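Local coordinates for conserved hypothetical protein (Bacteroides thetaiotaomicron, PDB 2FB6) that is of unknown function but folds as a small alpha/beta protein built on a five-stranded parallel sheet, at residues L10-T15 with I42-W47; Y29-K34 with S70-E75. All coordinates share one frame; numbering follows the deposited sequence.

Contact 1: residues L10-T15 with I42-W47; sequences LTILWT and INIILW
Trp14 and Leu46 sit side by side on neighbouring parallel strands, their side chains rising from the same face of the sheet. CG of Trp14 lies anti to the backbone N (chi1 173°), which stands the indole up from the sheet, and the branch of Leu46 leans toward it. In the one conformer given, CD2 of Leu46 lies over one face of the six-membered ring, offset toward its rim, though modelled too close for its exact place to be trusted. At the indole edge, in the plane of the ring, stands CG2 of Ile44, 3.6 Å from CE3 of Trp14; strand 41-46 thus borders the ring at an edge through Ile44 and, less certainly, over a face through Leu46. Farther back along this face come Ile12 beside Ile44 and Leu10 beside Ile42.

The other face carries Thr11, Leu13, Asn43 and Ile45. Leu13 meets its paired Ile45 obliquely, CD1 to CG2 at 3.8 Å, and CD1 of Ile45 reaches diagonally back to CG2 of Thr11, also at 3.8 Å. OG1 of Thr11 turns from this apolar patch to a hydrogen bond with Glu112.

Between the two faces runs the ladder of a parallel pair, the axes 4.7 Å apart and 15° from exact alignment. Ile12 N gives to Asn43 O at 2.9 Å, and Ile12 O receives Ile45 N at 2.8 Å; the bonds from Asn43 N to Leu10 O and from Trp14 N to Ile45 O continue the pattern. The last rung, Trp47 N to Trp14 O, is longer at 3.2 Å, and Ser50 OG also bonds to that carbonyl.

Helices 19-36 and 58-70 cover the Trp14 face, Val22, Leu26, Val60 and Ile64 touching the indole, while strands 113-116 and 73-77 flank the pair within the sheet.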
loop_
_atom_site.group_PDB
_atom_site.type_symbol
_atom_site.label_atom_id
_atom_site.label_comp_id
_atom_site.label_asym_id
_atom_site.label_seq_id
_atom_site.Cartn_x
_atom_site.Cartn_y
_atom_site.Cartn_z
ATOM N N LEU A 10 5.136 -2.313 9.595
ATOM C CA LEU A 10 5.357 -3.135 8.399
ATOM C C LEU A 10 5.064 -2.315 7.156
ATOM O O LEU A 10 4.056 -1.623 7.100
ATOM C CB LEU A 10 4.415 -4.345 8.402
ATOM C CG LEU A 10 4.490 -5.279 7.179
ATOM C CD1 LEU A 10 5.879 -5.909 7.042
ATOM C CD2 LEU A 10 3.377 -6.322 7.254
ATOM N N THR A 11 5.936 -2.417 6.155
ATOM C CA THR A 11 5.701 -1.814 4.846
ATOM C C THR A 11 5.527 -2.918 3.813
ATOM O O THR A 11 6.257 -3.917 3.814
ATOM C CB THR A 11 6.844 -0.882 4.487
ATOM O OG1 THR A 11 6.771 0.232 5.382
ATOM C CG2 THR A 11 6.728 -0.364 3.051
ATOM N N ILE A 12 4.523 -2.757 2.956
ATOM C CA ILE A 12 4.362 -3.679 1.854
ATOM C C ILE A 12 4.539 -2.886 0.572
ATOM O O ILE A 12 3.817 -1.916 0.354
ATOM C CB ILE A 12 2.970 -4.352 1.871
ATOM C CG1 ILE A 12 2.798 -5.178 3.160
ATOM C CG2 ILE A 12 2.787 -5.246 0.619
ATOM C CD1 ILE A 12 1.371 -5.645 3.422
ATOM N N LEU A 13 5.506 -3.289 -0.254
ATOM C CA LEU A 13 5.623 -2.745 -1.598
ATOM C C LEU A 13 4.768 -3.620 -2.514
ATOM O O LEU A 13 5.122 -4.763 -2.820
ATOM C CB LEU A 13 7.083 -2.748 -2.034
ATOM C CG LEU A 13 7.401 -2.273 -3.457
ATOM C CD1 LEU A 13 6.929 -0.841 -3.720
ATOM C CD2 LEU A 13 8.889 -2.401 -3.714
ATOM N N TRP A 14 3.617 -3.093 -2.909
ATOM C CA TRP A 14 2.646 -3.847 -3.680
ATOM C C TRP A 14 2.831 -3.512 -5.162
ATOM O O TRP A 14 2.448 -2.433 -5.621
ATOM C CB TRP A 14 1.246 -3.477 -3.175
ATOM C CG TRP A 14 0.099 -4.020 -3.950
ATOM C CD1 TRP A 14 0.138 -4.905 -4.997
ATOM C CD2 TRP A 14 -1.279 -3.739 -3.712
ATOM N NE1 TRP A 14 -1.145 -5.153 -5.451
ATOM C CE2 TRP A 14 -2.033 -4.457 -4.672
ATOM C CE3 TRP A 14 -1.957 -2.949 -2.772
ATOM C CZ2 TRP A 14 -3.428 -4.397 -4.726
ATOM C CZ3 TRP A 14 -3.359 -2.873 -2.836
ATOM C CH2 TRP A 14 -4.075 -3.596 -3.806
ATOM N N THR A 15 3.434 -4.444 -5.899
ATOM C CA THR A 15 3.633 -4.274 -7.343
ATOM C C THR A 15 2.733 -5.191 -8.153
ATOM O O THR A 15 2.432 -4.896 -9.308
ATOM C CB THR A 15 5.099 -4.546 -7.788
ATOM O OG1 THR A 15 5.383 -5.943 -7.705
ATOM C CG2 THR A 15 6.109 -3.751 -6.945
ATOM N N ILE A 42 0.934 -0.020 9.489
ATOM C CA ILE A 42 1.125 -0.722 8.221
ATOM C C ILE A 42 0.975 0.288 7.103
ATOM O O ILE A 42 -0.030 1.008 7.025
ATOM C CB ILE A 42 0.109 -1.861 7.996
ATOM C CG1 ILE A 42 0.144 -2.878 9.162
ATOM C CG2 ILE A 42 0.364 -2.527 6.633
ATOM C CD1 ILE A 42 -0.818 -4.022 9.013
ATOM N N ASN A 43 2.013 0.375 6.282
ATOM C CA ASN A 43 2.017 1.241 5.113
ATOM C C ASN A 43 2.114 0.399 3.846
ATOM O O ASN A 43 2.969 -0.486 3.761
ATOM C CB ASN A 43 3.220 2.191 5.169
ATOM C CG ASN A 43 3.284 3.124 3.970
ATOM O OD1 ASN A 43 4.281 3.152 3.236
ATOM N ND2 ASN A 43 2.227 3.898 3.767
ATOM N N ILE A 44 1.259 0.693 2.870
ATOM C CA ILE A 44 1.274 -0.039 1.608
ATOM C C ILE A 44 1.623 0.933 0.498
ATOM O O ILE A 44 1.031 2.002 0.411
ATOM C CB ILE A 44 -0.091 -0.723 1.321
ATOM C CG1 ILE A 44 -0.434 -1.726 2.455
ATOM C CG2 ILE A 44 -0.045 -1.411 -0.074
ATOM C CD1 ILE A 44 -1.751 -2.415 2.312
ATOM N N ILE A 45 2.603 0.556 -0.319
ATOM C CA ILE A 45 3.047 1.375 -1.451
ATOM C C ILE A 45 2.540 0.719 -2.737
ATOM O O ILE A 45 2.892 -0.415 -3.034
ATOM C CB ILE A 45 4.587 1.460 -1.522
ATOM C CG1 ILE A 45 5.186 1.966 -0.199
ATOM C CG2 ILE A 45 4.997 2.329 -2.716
ATOM C CD1 ILE A 45 6.682 1.688 -0.111
ATOM N N LEU A 46 1.708 1.444 -3.475
ATOM C CA LEU A 46 1.218 0.986 -4.772
ATOM C C LEU A 46 2.146 1.482 -5.866
ATOM O O LEU A 46 2.242 2.681 -6.107
ATOM C CB LEU A 46 -0.182 1.534 -5.029
ATOM C CG LEU A 46 -1.319 0.859 -4.284
ATOM C CD1 LEU A 46 -2.607 1.618 -4.489
ATOM C CD2 LEU A 46 -1.467 -0.556 -4.797
ATOM N N TRP A 47 2.833 0.567 -6.547
ATOM C CA TRP A 47 3.831 0.992 -7.522
ATOM C C TRP A 47 4.050 -0.148 -8.496
ATOM O O TRP A 47 4.503 -1.214 -8.093
ATOM C CB TRP A 47 5.137 1.309 -6.777
ATOM C CG TRP A 47 6.170 2.058 -7.568
ATOM C CD1 TRP A 47 6.245 2.196 -8.924
ATOM C CD2 TRP A 47 7.303 2.734 -7.030
ATOM N NE1 TRP A 47 7.359 2.930 -9.264
ATOM C CE2 TRP A 47 8.016 3.283 -8.114
ATOM C CE3 TRP A 47 7.774 2.956 -5.726
ATOM C CZ2 TRP A 47 9.197 4.018 -7.939
ATOM C CZ3 TRP A 47 8.944 3.700 -5.557
ATOM C CH2 TRP A 47 9.629 4.220 -6.647
#

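Contact 2: residues Y29-K34 with S70-E75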
loop_
_atom_site.group_PDB
_atom_site.type_symbol
_atom_site.label_atom_id
_atom_site.label_comp_id
_atom_site.label_asym_id
_atom_site.label_seq_id
_atom_site.Cartn_x
_atom_site.Cartn_y
_atom_site.Cartn_z
ATOM N N TYR A 29 -3.628 -10.429 5.094
ATOM C CA TYR A 29 -2.637 -10.282 6.156
ATOM C C TYR A 29 -2.606 -8.842 6.680
ATOM O O TYR A 29 -2.525 -8.623 7.890
ATOM C CB TYR A 29 -1.262 -10.720 5.672
ATOM C CG TYR A 29 -0.210 -10.591 6.753
ATOM C CD1 TYR A 29 -0.289 -11.340 7.937
ATOM C CD2 TYR A 29 0.881 -9.727 6.590
ATOM C CE1 TYR A 29 0.691 -11.225 8.936
ATOM C CE2 TYR A 29 1.849 -9.610 7.579
ATOM C CZ TYR A 29 1.754 -10.348 8.741
ATOM O OH TYR A 29 2.733 -10.186 9.705
ATOM N N ALA A 30 -2.702 -7.868 5.784
ATOM C CA ALA A 30 -2.622 -6.480 6.212
ATOM C C ALA A 30 -3.815 -6.120 7.107
ATOM O O ALA A 30 -3.652 -5.529 8.206
ATOM C CB ALA A 30 -2.539 -5.555 5.009
ATOM N N LEU A 31 -5.011 -6.511 6.673
ATOM C CA LEU A 31 -6.225 -6.189 7.440
ATOM C C LEU A 31 -6.229 -6.848 8.806
ATOM O O LEU A 31 -6.527 -6.204 9.830
ATOM C CB LEU A 31 -7.491 -6.572 6.666
ATOM C CG LEU A 31 -7.922 -5.556 5.628
ATOM C CD1 LEU A 31 -8.867 -6.200 4.630
ATOM C CD2 LEU A 31 -8.586 -4.368 6.353
ATOM N N ASN A 32 -5.906 -8.139 8.838
ATOM C CA ASN A 32 -5.908 -8.853 10.113
ATOM C C ASN A 32 -4.818 -8.330 11.033
ATOM O O ASN A 32 -5.040 -8.161 12.241
ATOM C CB ASN A 32 -5.776 -10.356 9.893
ATOM C CG ASN A 32 -7.112 -11.000 9.592
ATOM O OD1 ASN A 32 -7.794 -11.458 10.502
ATOM N ND2 ASN A 32 -7.512 -11.009 8.315
ATOM N N SER A 33 -3.643 -8.063 10.464
ATOM C CA SER A 33 -2.540 -7.502 11.244
ATOM C C SER A 33 -2.935 -6.202 11.915
ATOM O O SER A 33 -2.618 -5.992 13.103
ATOM C CB SER A 33 -1.306 -7.243 10.375
ATOM O OG SER A 33 -0.690 -8.446 9.995
ATOM N N LYS A 34 -3.576 -5.315 11.148
ATOM C CA LYS A 34 -3.962 -4.003 11.666
ATOM C C LYS A 34 -5.066 -4.141 12.708
ATOM O O LYS A 34 -4.983 -3.572 13.800
ATOM C CB LYS A 34 -4.413 -3.078 10.528
ATOM C CG LYS A 34 -4.714 -1.648 10.952
ATOM C CD LYS A 34 -3.457 -0.894 11.371
ATOM C CE LYS A 34 -3.810 0.478 11.927
ATOM N NZ LYS A 34 -2.606 1.253 12.328
ATOM N N SER A 70 -9.464 0.738 8.306
ATOM C CA SER A 70 -8.813 0.106 9.462
ATOM C C SER A 70 -7.598 0.897 9.964
ATOM O O SER A 70 -7.049 0.573 11.009
ATOM C CB SER A 70 -8.359 -1.313 9.112
ATOM O OG SER A 70 -7.163 -1.271 8.348
ATOM N N GLY A 71 -7.160 1.903 9.211
ATOM C CA GLY A 71 -6.000 2.694 9.603
ATOM C C GLY A 71 -4.695 2.323 8.933
ATOM O O GLY A 71 -3.651 2.893 9.265
ATOM N N ILE A 72 -4.737 1.361 8.007
ATOM C CA ILE A 72 -3.591 1.107 7.129
ATOM C C ILE A 72 -3.421 2.336 6.234
ATOM O O ILE A 72 -4.411 2.879 5.742
ATOM C CB ILE A 72 -3.884 -0.130 6.259
ATOM C CG1 ILE A 72 -3.907 -1.391 7.124
ATOM C CG2 ILE A 72 -2.861 -0.299 5.113
ATOM C CD1 ILE A 72 -4.619 -2.572 6.473
ATOM N N THR A 73 -2.187 2.806 6.062
ATOM C CA THR A 73 -1.944 3.928 5.153
ATOM C C THR A 73 -1.596 3.358 3.778
ATOM O O THR A 73 -0.958 2.314 3.681
ATOM C CB THR A 73 -0.829 4.886 5.669
ATOM O OG1 THR A 73 0.381 4.153 5.882
ATOM C CG2 THR A 73 -1.232 5.507 6.996
ATOM N N ILE A 74 -2.019 4.037 2.719
ATOM C CA ILE A 74 -1.747 3.585 1.346
ATOM C C ILE A 74 -1.326 4.780 0.511
ATOM O O ILE A 74 -2.001 5.797 0.527
ATOM C CB ILE A 74 -2.968 2.896 0.677
ATOM C CG1 ILE A 74 -3.530 1.804 1.598
ATOM C CG2 ILE A 74 -2.530 2.300 -0.684
ATOM C CD1 ILE A 74 -4.745 1.087 1.042
ATOM N N GLU A 75 -0.180 4.659 -0.163
ATOM C CA GLU A 75 0.350 5.724 -1.004
ATOM C C GLU A 75 0.713 5.121 -2.346
ATOM O O GLU A 75 1.062 3.942 -2.417
ATOM C CB GLU A 75 1.561 6.393 -0.346
ATOM C CG GLU A 75 2.663 5.413 0.098
ATOM C CD GLU A 75 3.814 6.080 0.851
ATOM O OE1 GLU A 75 3.814 7.324 0.963
ATOM O OE2 GLU A 75 4.719 5.354 1.316
HETATM O O HOH W 1 -1.079 2.122 10.030
#
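Residues 29-34 form a regular helical turn and a half, whereas 70-75 leads from the end of helix 58-70 into strand 73-77, and the two backbones come closest at Lys34 and Ser70, whose CA atoms are 6.7 Å apart. Gly71 closes the preceding helix in a Schellman motif, with positive phi (99°), and the chain becomes extended beyond it.

Lys34 carries much of the contact. Its aliphatic chain bends at chi2 (69°) and is extended from there on, laying the methylenes along the turn: CG is 3.2 Å from Ser70 O, and CB is 3.8 Å from CG1 of Ile72. In the conformer given, the ammonium group reaches the turn through a water, which accepts from Lys34 NZ at 2.9 Å and donates to Gly71 O at 2.8 Å. NZ has a second, direct partner in the carbonyl of Lys40.

Below the lysine, Ile72 points its CD1 methyl into the helix, touching CB of Ala30 at 3.9 Å and the carbonyl O of the same residue at 3.6 Å. On the flank of this methyl, CD2 of Leu31 comes within 3.9 Å of Ser70 OG, a hydroxyl that is itself hydrogen-bonded to Met67 O. The same Leu31 methyl lies more loosely beside CD1 of Ile72. Met67 also touches both Leu31 and Ile72, which extends the apolar patch onto helix 58-70.

Such packing is found in layered alpha/beta folds: the helix of the beta-alpha-beta unit 9-14, 19-36, 41-46 packs against the end of helix 58-70, where the chain turns into strand 73-77, here with an apolar interior and a water-bridged lysine toward the rim.

How the contacts relate
The two contacts illustrate how a parallel alpha/beta fold is assembled from neighbouring layers. Their centres lie 10 Å apart, and their segments alternate along the chain: 10-15, 29-34, 42-47, then 70-75. Contact 1 pairs the two strands of the beta-alpha-beta unit 9-14, 19-36, 41-46, and contact 2 uses the connecting helix to reach the entrance of the adjoining strand 73-77. Strand 41-46 is the element that links them, lying next to strand 73-77 in the sheet: Leu46 N probably bonds to Glu75 O, while CD1 of Ile42 packs against the carbonyl of Ala30. Sheet pairing and helix packing thus join three consecutive strands and the first connecting helix in this single-chain protein.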